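Pseudoalteromonas arctica PAMC 21717 (PDB 5YL7) cleaves peptide bonds as a cold-active serine protease of the subtilase family, probably through the catalytic triad of that family, and binds several calcium ions. Local coordinates at residues T25-A30 with V121-K126; S33-A38 with L293-K298; T42-H47 with V127-V132; A165-M170 with H286-A291; T188-G193 with T302-E307. One frame throughout, in Å; residues are numbered along the deposited sequence.

In the fold
Interactions 2, 3 and 4 reach the seven-stranded parallel sheet. Strand 36-41 is bonded on one flank to strand 126-131 (V37 O to V128 N, 2.9 Å) and on the other to strand 167-170 (A38 N to V167 O, 2.8 Å). Helix 280-297, which carries the probable catalytic serine S281 in its first turn, serves interactions 2 and 4, whose centres lie about 9 Å apart. Interaction 1, equally near interaction 2, ties helix 23-27, near the N-terminus, to the approach of strand 126-131. Interaction 5, at the surface by a calcium ion, meets interaction 4 where A291 CB packs on I306 CG2 at 3.9 Å. In interaction 3, T42 touches the probable catalytic histidine H100.

Interaction 1: residues T25-A30 with V121-K126; sequences TAWDTA and VAYNAK
A mostly buried contact, in which W27 receives the edge of the Y123 ring on one face and donates a hydrogen bond to V121 from its own edge, fastens helix 23-27 to the loop that feeds strand 126-131. The bond runs from W27 NE1 to V121 O at 2.9 Å, and an N-H...O angle of 172° shows it to be nearly straight. V121 O lies in the indole plane, whereas the donor stands tilted from the carbonyl plane of V121. The aromatic pair is edge-to-face: Y123 CE2 hangs over the five-membered ring, 3.5 Å from W27 CE2, and the planes are inclined at 63°. Because Y123 CG lies between the backbone N and the carbonyl carbon (chi1 57°), the ring's CE2 edge is brought over the indole face, and its OH passes W27 CB at 4.1 Å. In the subtilisin-like fold this loop joins helix 100-109 to a strand of the central parallel sheet. It ends in a type I beta turn, A122 to A125, closed by A125 N to A122 O at 2.9 Å. V121 and A122 also pack on helix 280-297, through H286, A292 and L293, so the indole is bonded to a loop that is itself anchored on the core. At the turn's second corner, N124 ND2 is hydrogen-bonded to T31 OG1, and a bound calcium ion lies about 8 Å from the Y123 side chain.

Interaction 2: residues S33-A38 with L293-K298; sequences SGVVVA and LIKQAK
Q296, V35 and S33 account for most of the surface buried here, with Q296 reaching from the last turn of helix 280-297 to the chain that enters strand 36-41. Its CG is anti to the backbone N (chi1 -180°) and the chain stays extended beyond, which lays the side chain alongside S33. S33 O approaches the aliphatic part at 3.6 Å from Q296 CG, and S33 CB lies 4.0 Å from Q296 NE2. The amide oxygen points at the backbone: S33 N donates to Q296 OE1 at 3.2 Å, but the N-H...O angle of 132° marks this bond as weak. OE1 has firmer partners in the amides of T31 and G32, so one side-chain oxygen gathers three successive N-H groups of the incoming chain and holds the chain leading into the strand against the helix. The fold is the parallel alpha/beta architecture of subtilases, in which strand 36-41 lies inside the sheet and helix 280-297 packs on one face. V35 supplies the apolar half of the contact just before the strand. Its CG2 touches the helix backbone, 3.7 Å from Q296 N, and also meets Q296 CB at 4.1 Å. The same methyl reaches K295 CB, again at 4.1 Å. A bend in the K295 chain (chi2 68°) then carries its end away from V35, and NZ is bonded to the carbonyls of A301 and P299. V35 also packs on A292, one turn earlier in the helix.

Interaction 3: residues T42-H47 with V127-V132; sequences TGYRPH and VVPVRV
G43 and R131 bring the two backbones to a CA-to-CA distance of 4.5 Å, where the irregular loop T42-H47 passes the end of strand 126-131 in the parallel sheet of the subtilisin-like fold. G43 has a phi of 98°, and a beta carbon there would come within 3.0 Å of R131 CD. The loop leaves strand 36-41 just after D41, the probable triad aspartate, and T42 itself touches H100. R131 runs extended from CG to NE along the T42-G43 peptide. NE donates to T42 O at 3.1 Å with an N-H...O angle of 140°; the oxygen lies in the guanidinium plane, but the donor stands above the carbonyl plane (52° out of it). The two terminal nitrogens bind elsewhere, NH1 to D59 OD2 and NH2 to A67 O, so all three nitrogens are engaged and the group is fixed in rotation. D59 is a calcium ligand, which places R131 in the second shell of that site. A methionine in its place would probably leave T42 O and D59 OD2 without their N-H partners and the D59 carboxylate freer to turn beside the ion. A water accepts from G43 N at 3.1 Å and is weakly linked to V130 O. Next along the loop, the Y44 ring crosses P129 obliquely, with Y44 CD1 3.6 Å from P129 CB and Y44 CE1 3.7 Å from P129 CG.

Interaction 4: residues A165-M170 with H286-A291; sequences ADVINM and HVAGVA
V167 drives its two methyl groups against A288 and A291, and this is the tight part of the contact between strand 167-170 and helix 280-297. CG1 of V167 is anti to the backbone N (chi1 179°) and meets A288 CB at 3.8 Å; it lies equally close, 3.8 Å, to A288 O. The other branch, V167 CG2, faces the next helical turn and touches A291 CB at 3.9 Å. Two residues further along the strand, N169 CB reaches A288 CB at 3.9 Å, so one alanine methyl is met by two strand residues. The evidence for close packing is the approach of the short axes, 8.5 Å, which alanines at both helix positions permit. The strand and helix directions are antiparallel, at 179°. The looser margin lies at the start of the strand segment. There D166 is partly exposed, and its carboxylate leads away from the helix to bond V36 N through OD2. I168 points to the other face of the sheet and packs on helix 140-150, while the far side of helix 280-297 places H286 against H13 and Y14. A parallel sheet with helices on both faces is the three-layer alpha/beta sandwich of the subtilisin fold, and the helix used here is the one that carries the probable catalytic serine S281 in its first turn.

Interaction 5: residues T188-G193 with T302-E307; sequences TARSNG and TPDEIE. With CA (calcium ion), chain F.
R190 reaches D304 because its chain bends at chi3 (49°), turning the guanidinium across the helix 303-312 end, while D304 CG is anti to the carbonyl carbon (chi1 -74°), which presents OD1. The resulting salt bridge is end-on and converges on a single oxygen: R190 NH2 donates to D304 OD1 at 2.8 Å (N-H...O 168°), and NH1 adds a longer bond to the same atom at 3.3 Å. Both nitrogens come from one face of the carboxylate. Beside the bridge, P303 CG packs 3.6 Å from G193 C. This is a junction of two helix ends: G193 closes helix 180-191 in a Schellman motif, and T302 with E305 forms a capping box that starts helix 303-312, E305 N bonding T302 OG1 at 3.1 Å. R190 NH1 is also bonded to G217 O. A leucine here would probably strip D304 OD1 of its charged mate and leave G217 O without this donor. One water donates firmly to E307 OE1 at 2.8 Å, with weak links to P303 O and R190 NH1. E307 OE2 binds the calcium ion at 2.5 Å, in a shell shared with V218 O, D241 OD1 and waters, one of which also donates to E307 OE1 at 2.7 Å.

Interaction 1: residues T25-A30 with V121-K126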
# COMPACT_ATOMS: atom_id res chain seq x y z
N THR A 25 4.36 16.23 12.75
CA THR A 25 5.57 16.27 13.47
C THR A 25 6.68 15.44 12.86
O THR A 25 7.87 15.75 12.81
CB THR A 25 5.36 15.85 14.99
OG1 THR A 25 4.54 16.90 15.50
CG2 THR A 25 6.73 15.73 15.71
N ALA A 26 6.29 14.23 12.29
CA ALA A 26 7.28 13.44 11.60
C ALA A 26 7.93 14.17 10.44
O ALA A 26 9.15 14.05 10.24
CB ALA A 26 6.62 12.14 11.12
N TRP A 27 7.10 14.86 9.68
CA TRP A 27 7.57 15.60 8.48
C TRP A 27 8.56 16.71 8.84
O TRP A 27 9.30 17.12 7.92
CB TRP A 27 6.40 16.12 7.74
CG TRP A 27 5.55 15.05 7.01
CD1 TRP A 27 6.00 13.88 6.44
CD2 TRP A 27 4.19 15.14 6.73
NE1 TRP A 27 4.97 13.28 5.84
CE2 TRP A 27 3.82 13.99 5.96
CE3 TRP A 27 3.16 16.06 7.03
CZ2 TRP A 27 2.56 13.80 5.48
CZ3 TRP A 27 1.92 15.86 6.62
CH2 TRP A 27 1.59 14.67 5.85
N ASP A 28 8.64 17.18 10.08
CA ASP A 28 9.72 18.11 10.48
C ASP A 28 11.05 17.50 10.29
O ASP A 28 12.08 18.25 10.25
CB ASP A 28 9.44 18.55 11.93
CG ASP A 28 8.28 19.44 12.04
OD1 ASP A 28 7.89 20.12 11.07
OD2 ASP A 28 7.62 19.40 13.16
N THR A 29 11.21 16.15 10.33
CA THR A 29 12.49 15.44 10.33
C THR A 29 12.68 14.58 9.08
O THR A 29 13.78 14.32 8.61
CB THR A 29 12.49 14.42 11.64
OG1 THR A 29 12.46 15.29 12.82
CG2 THR A 29 13.69 13.67 11.72
N ALA A 30 11.57 13.92 8.58
CA ALA A 30 11.73 12.96 7.46
C ALA A 30 10.50 13.06 6.60
O ALA A 30 9.36 13.11 7.08
CB ALA A 30 11.87 11.54 8.01
N VAL A 121 2.12 10.21 2.42
CA VAL A 121 2.81 9.96 3.68
C VAL A 121 4.29 10.18 3.55
O VAL A 121 4.91 10.79 4.44
CB VAL A 121 2.49 8.52 4.14
CG1 VAL A 121 3.31 8.16 5.35
CG2 VAL A 121 0.99 8.39 4.44
N ALA A 122 4.90 9.62 2.52
CA ALA A 122 6.33 9.74 2.25
C ALA A 122 6.48 10.51 0.97
O ALA A 122 6.94 10.00 -0.05
CB ALA A 122 7.02 8.40 2.21
N TYR A 123 6.14 11.82 1.02
CA TYR A 123 5.91 12.60 -0.18
C TYR A 123 7.19 13.00 -0.92
O TYR A 123 7.06 13.45 -2.10
CB TYR A 123 5.03 13.80 0.10
CG TYR A 123 5.52 14.75 1.15
CD1 TYR A 123 6.53 15.68 0.88
CD2 TYR A 123 4.98 14.79 2.37
CE1 TYR A 123 6.92 16.64 1.82
CE2 TYR A 123 5.36 15.69 3.34
CZ TYR A 123 6.30 16.63 3.01
OH TYR A 123 6.61 17.62 3.97
N ASN A 124 8.35 12.79 -0.34
CA ASN A 124 9.63 12.97 -1.11
C ASN A 124 10.28 11.66 -1.48
O ASN A 124 11.33 11.66 -2.07
CB ASN A 124 10.59 13.88 -0.34
CG ASN A 124 10.22 15.33 -0.40
OD1 ASN A 124 9.67 15.82 -1.36
ND2 ASN A 124 10.39 15.99 0.73
N ALA A 125 9.58 10.52 -1.21
CA ALA A 125 9.99 9.24 -1.76
C ALA A 125 9.57 9.18 -3.19
O ALA A 125 8.83 10.01 -3.71
CB ALA A 125 9.41 8.10 -0.94
N LYS A 126 9.91 8.09 -3.87
CA LYS A 126 9.43 7.77 -5.18
C LYS A 126 8.83 6.37 -5.21
O LYS A 126 9.29 5.48 -4.40
CB LYS A 126 10.54 7.80 -6.22
CG LYS A 126 11.20 9.12 -6.33
CD LYS A 126 10.32 10.13 -7.00
CE LYS A 126 11.17 11.23 -7.74
NZ LYS A 126 11.81 12.10 -6.76

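Interaction 2: residues S33-A38 with L293-K298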
# COMPACT_ATOMS: atom_id res chain seq x y z
N SER A 33 12.76 11.37 1.46
CA SER A 33 13.77 11.73 0.38
C SER A 33 14.80 10.64 0.20
O SER A 33 15.37 10.14 1.16
CB SER A 33 14.55 12.93 0.85
OG SER A 33 13.74 14.02 1.05
N GLY A 34 15.01 10.22 -1.07
CA GLY A 34 15.99 9.24 -1.39
C GLY A 34 15.52 7.78 -1.28
O GLY A 34 16.32 6.88 -1.57
N VAL A 35 14.31 7.57 -0.86
CA VAL A 35 13.79 6.21 -0.63
C VAL A 35 12.83 5.84 -1.74
O VAL A 35 12.15 6.67 -2.32
CB VAL A 35 13.08 6.20 0.76
CG1 VAL A 35 12.57 4.83 1.06
CG2 VAL A 35 14.02 6.68 1.84
N VAL A 36 12.84 4.53 -2.06
CA VAL A 36 12.01 3.96 -3.11
C VAL A 36 11.04 2.95 -2.51
O VAL A 36 11.46 2.04 -1.77
CB VAL A 36 12.87 3.31 -4.20
CG1 VAL A 36 12.02 2.61 -5.25
CG2 VAL A 36 13.75 4.35 -4.87
N VAL A 37 9.76 3.14 -2.84
CA VAL A 37 8.69 2.22 -2.44
C VAL A 37 8.12 1.58 -3.63
O VAL A 37 7.61 2.26 -4.53
CB VAL A 37 7.59 2.95 -1.59
CG1 VAL A 37 6.52 1.95 -1.15
CG2 VAL A 37 8.18 3.71 -0.41
N ALA A 38 8.12 0.24 -3.70
CA ALA A 38 7.44 -0.50 -4.78
C ALA A 38 6.01 -0.78 -4.34
O ALA A 38 5.79 -1.32 -3.26
CB ALA A 38 8.23 -1.73 -5.14
N LEU A 293 9.90 6.80 5.73
CA LEU A 293 10.40 7.86 6.61
C LEU A 293 11.52 7.31 7.43
O LEU A 293 12.59 7.98 7.61
CB LEU A 293 9.31 8.45 7.47
CG LEU A 293 8.09 8.97 6.77
CD1 LEU A 293 7.14 9.63 7.78
CD2 LEU A 293 8.44 9.93 5.64
N ILE A 294 11.35 6.16 8.03
CA ILE A 294 12.38 5.49 8.81
C ILE A 294 13.58 5.30 8.00
O ILE A 294 14.74 5.55 8.52
CB ILE A 294 11.84 4.12 9.38
CG1 ILE A 294 10.81 4.35 10.42
CG2 ILE A 294 12.98 3.27 9.86
CD1 ILE A 294 9.93 3.09 10.69
N LYS A 295 13.53 4.83 6.78
CA LYS A 295 14.70 4.56 5.94
C LYS A 295 15.41 5.86 5.58
O LYS A 295 16.65 5.79 5.47
CB LYS A 295 14.26 3.77 4.70
CG LYS A 295 15.39 3.23 3.88
CD LYS A 295 16.15 2.15 4.60
CE LYS A 295 17.13 1.44 3.68
NZ LYS A 295 17.91 0.43 4.28
N GLN A 296 14.75 6.96 5.41
CA GLN A 296 15.47 8.24 5.23
C GLN A 296 16.29 8.55 6.47
O GLN A 296 17.47 8.91 6.39
CB GLN A 296 14.55 9.36 4.94
CG GLN A 296 15.29 10.72 4.74
CD GLN A 296 14.39 11.88 4.75
OE1 GLN A 296 13.18 11.84 4.60
NE2 GLN A 296 14.97 13.06 4.78
N ALA A 297 15.71 8.41 7.64
CA ALA A 297 16.39 8.75 8.91
C ALA A 297 17.47 7.77 9.21
O ALA A 297 18.49 8.16 9.84
CB ALA A 297 15.38 8.80 10.02
N LYS A 298 17.38 6.51 8.87
CA LYS A 298 18.32 5.42 9.16
C LYS A 298 18.58 4.67 7.85
O LYS A 298 18.03 3.59 7.61
CB LYS A 298 17.69 4.55 10.24
CG LYS A 298 18.69 3.52 10.79
CD LYS A 298 18.02 2.73 11.90
CE LYS A 298 18.77 1.50 12.40
NZ LYS A 298 20.15 1.89 12.83

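Interaction 3: residues T42-H47 with V127-V132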
# COMPACT_ATOMS: atom_id res chain seq x y z
N THR A 42 -2.62 -2.89 -8.92
CA THR A 42 -3.29 -2.93 -10.21
C THR A 42 -2.59 -2.08 -11.29
O THR A 42 -3.09 -2.05 -12.42
CB THR A 42 -4.78 -2.51 -10.09
OG1 THR A 42 -4.81 -1.09 -9.75
CG2 THR A 42 -5.51 -3.28 -9.04
N GLY A 43 -1.50 -1.43 -10.93
CA GLY A 43 -0.91 -0.42 -11.75
C GLY A 43 -1.28 0.95 -11.37
O GLY A 43 -1.86 1.16 -10.28
N TYR A 44 -1.01 1.94 -12.20
CA TYR A 44 -1.30 3.36 -11.87
C TYR A 44 -1.83 4.11 -13.08
O TYR A 44 -1.58 3.67 -14.22
CB TYR A 44 -0.07 4.05 -11.32
CG TYR A 44 0.96 4.37 -12.35
CD1 TYR A 44 1.74 3.42 -12.99
CD2 TYR A 44 1.16 5.68 -12.81
CE1 TYR A 44 2.58 3.73 -13.98
CE2 TYR A 44 2.02 5.98 -13.81
CZ TYR A 44 2.73 5.02 -14.39
OH TYR A 44 3.62 5.29 -15.41
N ARG A 45 -2.51 5.22 -12.81
CA ARG A 45 -2.68 6.24 -13.85
C ARG A 45 -1.81 7.39 -13.52
O ARG A 45 -1.52 7.68 -12.33
CB ARG A 45 -4.13 6.68 -13.96
CG ARG A 45 -5.11 5.62 -14.36
CD ARG A 45 -4.74 4.81 -15.55
NE ARG A 45 -4.36 5.63 -16.70
CZ ARG A 45 -3.82 5.11 -17.81
NH1 ARG A 45 -3.39 5.94 -18.75
NH2 ARG A 45 -3.70 3.84 -17.94
N PRO A 46 -1.31 8.14 -14.52
CA PRO A 46 -0.37 9.25 -14.30
C PRO A 46 -1.07 10.52 -13.82
O PRO A 46 -0.99 11.62 -14.42
CB PRO A 46 0.28 9.42 -15.69
CG PRO A 46 -0.88 9.16 -16.57
CD PRO A 46 -1.55 7.93 -15.97
N HIS A 47 -1.71 10.40 -12.69
CA HIS A 47 -2.51 11.48 -12.08
C HIS A 47 -1.60 12.68 -11.92
O HIS A 47 -0.45 12.57 -11.47
CB HIS A 47 -3.07 10.95 -10.74
CG HIS A 47 -4.07 11.85 -10.09
ND1 HIS A 47 -3.80 13.13 -9.67
CD2 HIS A 47 -5.32 11.53 -9.70
CE1 HIS A 47 -4.90 13.57 -9.06
NE2 HIS A 47 -5.83 12.61 -9.06
N VAL A 127 7.83 6.17 -6.04
CA VAL A 127 7.12 4.90 -6.16
C VAL A 127 7.49 4.21 -7.46
O VAL A 127 7.41 4.82 -8.54
CB VAL A 127 5.64 5.08 -6.07
CG1 VAL A 127 4.83 3.84 -6.53
CG2 VAL A 127 5.23 5.45 -4.67
N VAL A 128 7.84 2.93 -7.32
CA VAL A 128 7.97 2.03 -8.51
C VAL A 128 6.70 1.25 -8.58
O VAL A 128 6.38 0.43 -7.69
CB VAL A 128 9.17 1.10 -8.38
CG1 VAL A 128 9.22 0.02 -9.41
CG2 VAL A 128 10.44 1.91 -8.40
N PRO A 129 5.89 1.42 -9.60
CA PRO A 129 4.69 0.67 -9.78
C PRO A 129 4.95 -0.69 -10.35
O PRO A 129 5.61 -0.80 -11.38
CB PRO A 129 3.87 1.52 -10.75
CG PRO A 129 4.92 2.20 -11.59
CD PRO A 129 6.10 2.42 -10.68
N VAL A 130 4.55 -1.74 -9.66
CA VAL A 130 4.71 -3.12 -10.12
C VAL A 130 3.36 -3.67 -10.29
O VAL A 130 2.62 -3.92 -9.32
CB VAL A 130 5.60 -3.93 -9.16
CG1 VAL A 130 5.86 -5.31 -9.74
CG2 VAL A 130 6.90 -3.22 -8.90
N ARG A 131 2.92 -3.81 -11.54
CA ARG A 131 1.58 -4.20 -11.85
C ARG A 131 1.47 -5.72 -11.78
O ARG A 131 2.08 -6.42 -12.59
CB ARG A 131 1.06 -3.63 -13.19
CG ARG A 131 -0.29 -4.10 -13.54
CD ARG A 131 -0.89 -3.25 -14.66
NE ARG A 131 -2.25 -3.69 -14.88
CZ ARG A 131 -2.75 -4.41 -15.89
NH1 ARG A 131 -1.99 -4.75 -16.89
NH2 ARG A 131 -4.00 -4.79 -15.86
N VAL A 132 0.68 -6.21 -10.84
CA VAL A 132 0.49 -7.64 -10.63
C VAL A 132 -0.93 -8.04 -10.59
O VAL A 132 -1.21 -9.27 -10.62
CB VAL A 132 1.23 -8.11 -9.36
CG1 VAL A 132 2.75 -7.82 -9.40
CG2 VAL A 132 0.61 -7.54 -8.10
O HOH W 1 0.86 -1.08 -9.01

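Interaction 4: residues A165-M170 with H286-A291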
# COMPACT_ATOMS: atom_id res chain seq x y z
N ALA A 165 13.81 -1.32 -4.63
CA ALA A 165 12.99 -0.72 -3.56
C ALA A 165 13.54 -0.94 -2.19
O ALA A 165 14.02 -2.02 -1.88
CB ALA A 165 11.56 -1.16 -3.66
N ASP A 166 13.41 0.04 -1.35
CA ASP A 166 13.61 -0.09 0.08
C ASP A 166 12.43 -0.71 0.84
O ASP A 166 12.58 -1.36 1.84
CB ASP A 166 13.89 1.31 0.66
CG ASP A 166 15.03 2.00 -0.02
OD1 ASP A 166 16.15 1.54 0.23
OD2 ASP A 166 14.90 2.90 -0.84
N VAL A 167 11.26 -0.48 0.25
CA VAL A 167 9.98 -0.89 0.90
C VAL A 167 9.11 -1.49 -0.22
O VAL A 167 9.05 -0.90 -1.30
CB VAL A 167 9.27 0.31 1.51
CG1 VAL A 167 7.95 -0.09 2.15
CG2 VAL A 167 10.15 1.08 2.44
N ILE A 168 8.44 -2.59 0.07
CA ILE A 168 7.36 -3.13 -0.79
C ILE A 168 6.08 -2.94 -0.05
O ILE A 168 5.95 -3.28 1.15
CB ILE A 168 7.60 -4.59 -1.10
CG1 ILE A 168 8.70 -4.73 -2.21
CG2 ILE A 168 6.36 -5.34 -1.48
CD1 ILE A 168 9.26 -6.11 -2.30
N ASN A 169 5.06 -2.47 -0.75
CA ASN A 169 3.65 -2.46 -0.28
C ASN A 169 2.83 -3.43 -1.07
O ASN A 169 2.80 -3.37 -2.31
CB ASN A 169 3.07 -1.04 -0.39
CG ASN A 169 1.70 -0.95 0.22
OD1 ASN A 169 1.56 -0.68 1.41
ND2 ASN A 169 0.64 -1.27 -0.59
N MET A 170 2.15 -4.35 -0.39
CA MET A 170 1.20 -5.29 -1.01
C MET A 170 -0.11 -5.11 -0.34
O MET A 170 -0.50 -5.74 0.69
CB MET A 170 1.62 -6.77 -0.88
CG MET A 170 2.77 -7.06 -1.88
SD MET A 170 3.06 -8.87 -2.07
CE MET A 170 3.90 -8.61 -0.91
N HIS A 286 -0.07 3.54 4.47
CA HIS A 286 0.36 4.41 5.57
C HIS A 286 1.59 3.86 6.20
O HIS A 286 2.57 4.60 6.51
CB HIS A 286 -0.76 4.61 6.58
CG HIS A 286 -1.90 5.51 6.16
ND1 HIS A 286 -3.02 5.07 5.50
CD2 HIS A 286 -2.09 6.86 6.35
CE1 HIS A 286 -3.80 6.13 5.32
NE2 HIS A 286 -3.28 7.22 5.83
N VAL A 287 1.60 2.57 6.50
CA VAL A 287 2.74 1.93 7.14
C VAL A 287 3.96 1.86 6.19
O VAL A 287 5.08 2.11 6.66
CB VAL A 287 2.35 0.55 7.67
CG1 VAL A 287 3.51 -0.18 8.32
CG2 VAL A 287 1.18 0.68 8.58
N ALA A 288 3.74 1.59 4.92
CA ALA A 288 4.83 1.60 3.96
C ALA A 288 5.43 2.97 3.89
O ALA A 288 6.64 3.09 3.79
CB ALA A 288 4.34 1.11 2.60
N GLY A 289 4.57 4.00 3.94
CA GLY A 289 5.15 5.35 3.93
C GLY A 289 5.97 5.61 5.16
O GLY A 289 7.05 6.22 5.07
N VAL A 290 5.53 5.20 6.36
CA VAL A 290 6.37 5.36 7.55
C VAL A 290 7.62 4.56 7.44
O VAL A 290 8.69 5.05 7.90
CB VAL A 290 5.57 5.14 8.85
CG1 VAL A 290 6.46 5.31 10.07
CG2 VAL A 290 4.41 6.12 8.93
N ALA A 291 7.59 3.36 6.87
CA ALA A 291 8.83 2.64 6.63
C ALA A 291 9.80 3.45 5.78
O ALA A 291 11.03 3.43 6.07
CB ALA A 291 8.51 1.29 5.96

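Interaction 5: residues T188-G193 with T302-E307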
# COMPACT_ATOMS: atom_id res chain seq x y z
N THR A 188 13.79 -13.58 -0.51
CA THR A 188 14.65 -12.92 -1.46
C THR A 188 14.61 -11.39 -1.26
O THR A 188 15.65 -10.70 -1.12
CB THR A 188 14.33 -13.23 -2.90
OG1 THR A 188 14.70 -14.62 -3.12
CG2 THR A 188 15.03 -12.38 -3.90
N ALA A 189 13.39 -10.82 -1.20
CA ALA A 189 13.30 -9.35 -1.01
C ALA A 189 13.98 -8.90 0.28
O ALA A 189 14.77 -7.93 0.32
CB ALA A 189 11.84 -8.95 -1.01
N ARG A 190 13.69 -9.62 1.38
CA ARG A 190 14.32 -9.29 2.68
C ARG A 190 15.83 -9.38 2.65
O ARG A 190 16.53 -8.52 3.14
CB ARG A 190 13.80 -10.23 3.77
CG ARG A 190 12.32 -10.05 4.09
CD ARG A 190 11.83 -11.19 4.93
NE ARG A 190 12.65 -11.51 6.09
CZ ARG A 190 12.76 -10.76 7.15
NH1 ARG A 190 11.97 -9.75 7.36
NH2 ARG A 190 13.70 -10.95 8.06
N SER A 191 16.34 -10.37 1.90
CA SER A 191 17.85 -10.60 1.81
C SER A 191 18.46 -9.47 1.01
O SER A 191 19.65 -9.14 1.18
CB SER A 191 18.07 -11.90 1.11
OG SER A 191 17.86 -11.87 -0.29
N ASN A 192 17.68 -8.85 0.11
CA ASN A 192 18.13 -7.68 -0.66
C ASN A 192 17.94 -6.40 0.10
O ASN A 192 18.24 -5.32 -0.44
CB ASN A 192 17.41 -7.67 -1.99
CG ASN A 192 17.86 -8.72 -2.93
OD1 ASN A 192 19.06 -9.18 -2.79
ND2 ASN A 192 17.07 -9.12 -3.89
N GLY A 193 17.44 -6.41 1.34
CA GLY A 193 17.35 -5.23 2.17
C GLY A 193 15.96 -4.60 2.14
O GLY A 193 15.81 -3.47 2.66
N THR A 302 17.86 -2.39 8.45
CA THR A 302 17.49 -3.66 7.86
C THR A 302 15.97 -3.87 7.89
O THR A 302 15.28 -3.20 8.65
CB THR A 302 18.16 -4.81 8.60
OG1 THR A 302 17.60 -4.86 9.90
CG2 THR A 302 19.72 -4.69 8.68
N PRO A 303 15.47 -4.84 7.16
CA PRO A 303 14.03 -5.11 7.26
C PRO A 303 13.59 -5.41 8.65
O PRO A 303 12.51 -4.97 9.08
CB PRO A 303 13.83 -6.29 6.28
CG PRO A 303 14.87 -6.03 5.22
CD PRO A 303 16.09 -5.53 5.97
N ASP A 304 14.36 -6.20 9.42
CA ASP A 304 13.96 -6.49 10.77
C ASP A 304 14.04 -5.28 11.65
O ASP A 304 13.16 -5.08 12.51
CB ASP A 304 14.89 -7.60 11.36
CG ASP A 304 14.56 -8.91 10.80
OD1 ASP A 304 13.49 -9.19 10.22
OD2 ASP A 304 15.38 -9.85 11.01
N GLU A 305 14.99 -4.38 11.43
CA GLU A 305 15.07 -3.19 12.25
C GLU A 305 13.89 -2.27 11.94
O GLU A 305 13.30 -1.64 12.85
CB GLU A 305 16.34 -2.40 12.01
CG GLU A 305 17.56 -3.04 12.65
CD GLU A 305 18.83 -2.43 12.18
OE1 GLU A 305 19.04 -1.86 11.13
OE2 GLU A 305 19.78 -2.65 13.00
N ILE A 306 13.47 -2.14 10.67
CA ILE A 306 12.32 -1.31 10.32
C ILE A 306 11.05 -1.84 10.93
O ILE A 306 10.27 -1.08 11.54
CB ILE A 306 12.21 -1.07 8.82
CG1 ILE A 306 13.45 -0.43 8.25
CG2 ILE A 306 10.91 -0.35 8.51
CD1 ILE A 306 13.46 -0.32 6.72
N GLU A 307 10.84 -3.15 10.83
CA GLU A 307 9.67 -3.75 11.48
C GLU A 307 9.69 -3.46 12.99
O GLU A 307 8.67 -3.15 13.60
CB GLU A 307 9.60 -5.23 11.19
CG GLU A 307 8.41 -5.93 11.86
CD GLU A 307 8.12 -7.27 11.35
OE1 GLU A 307 8.88 -7.87 10.56
OE2 GLU A 307 7.05 -7.83 11.75
CA CA F . 5.57 -9.74 11.20
O HOH W 2 10.67 -7.20 8.56
O HOH W 3 7.91 -10.44 10.56
O HOH W 4 3.90 -10.72 13.32
O HOH W 5 6.25 -10.95 13.13
O HOH W 6 3.45 -10.97 11.40
O HOH W 7 5.53 -11.83 9.75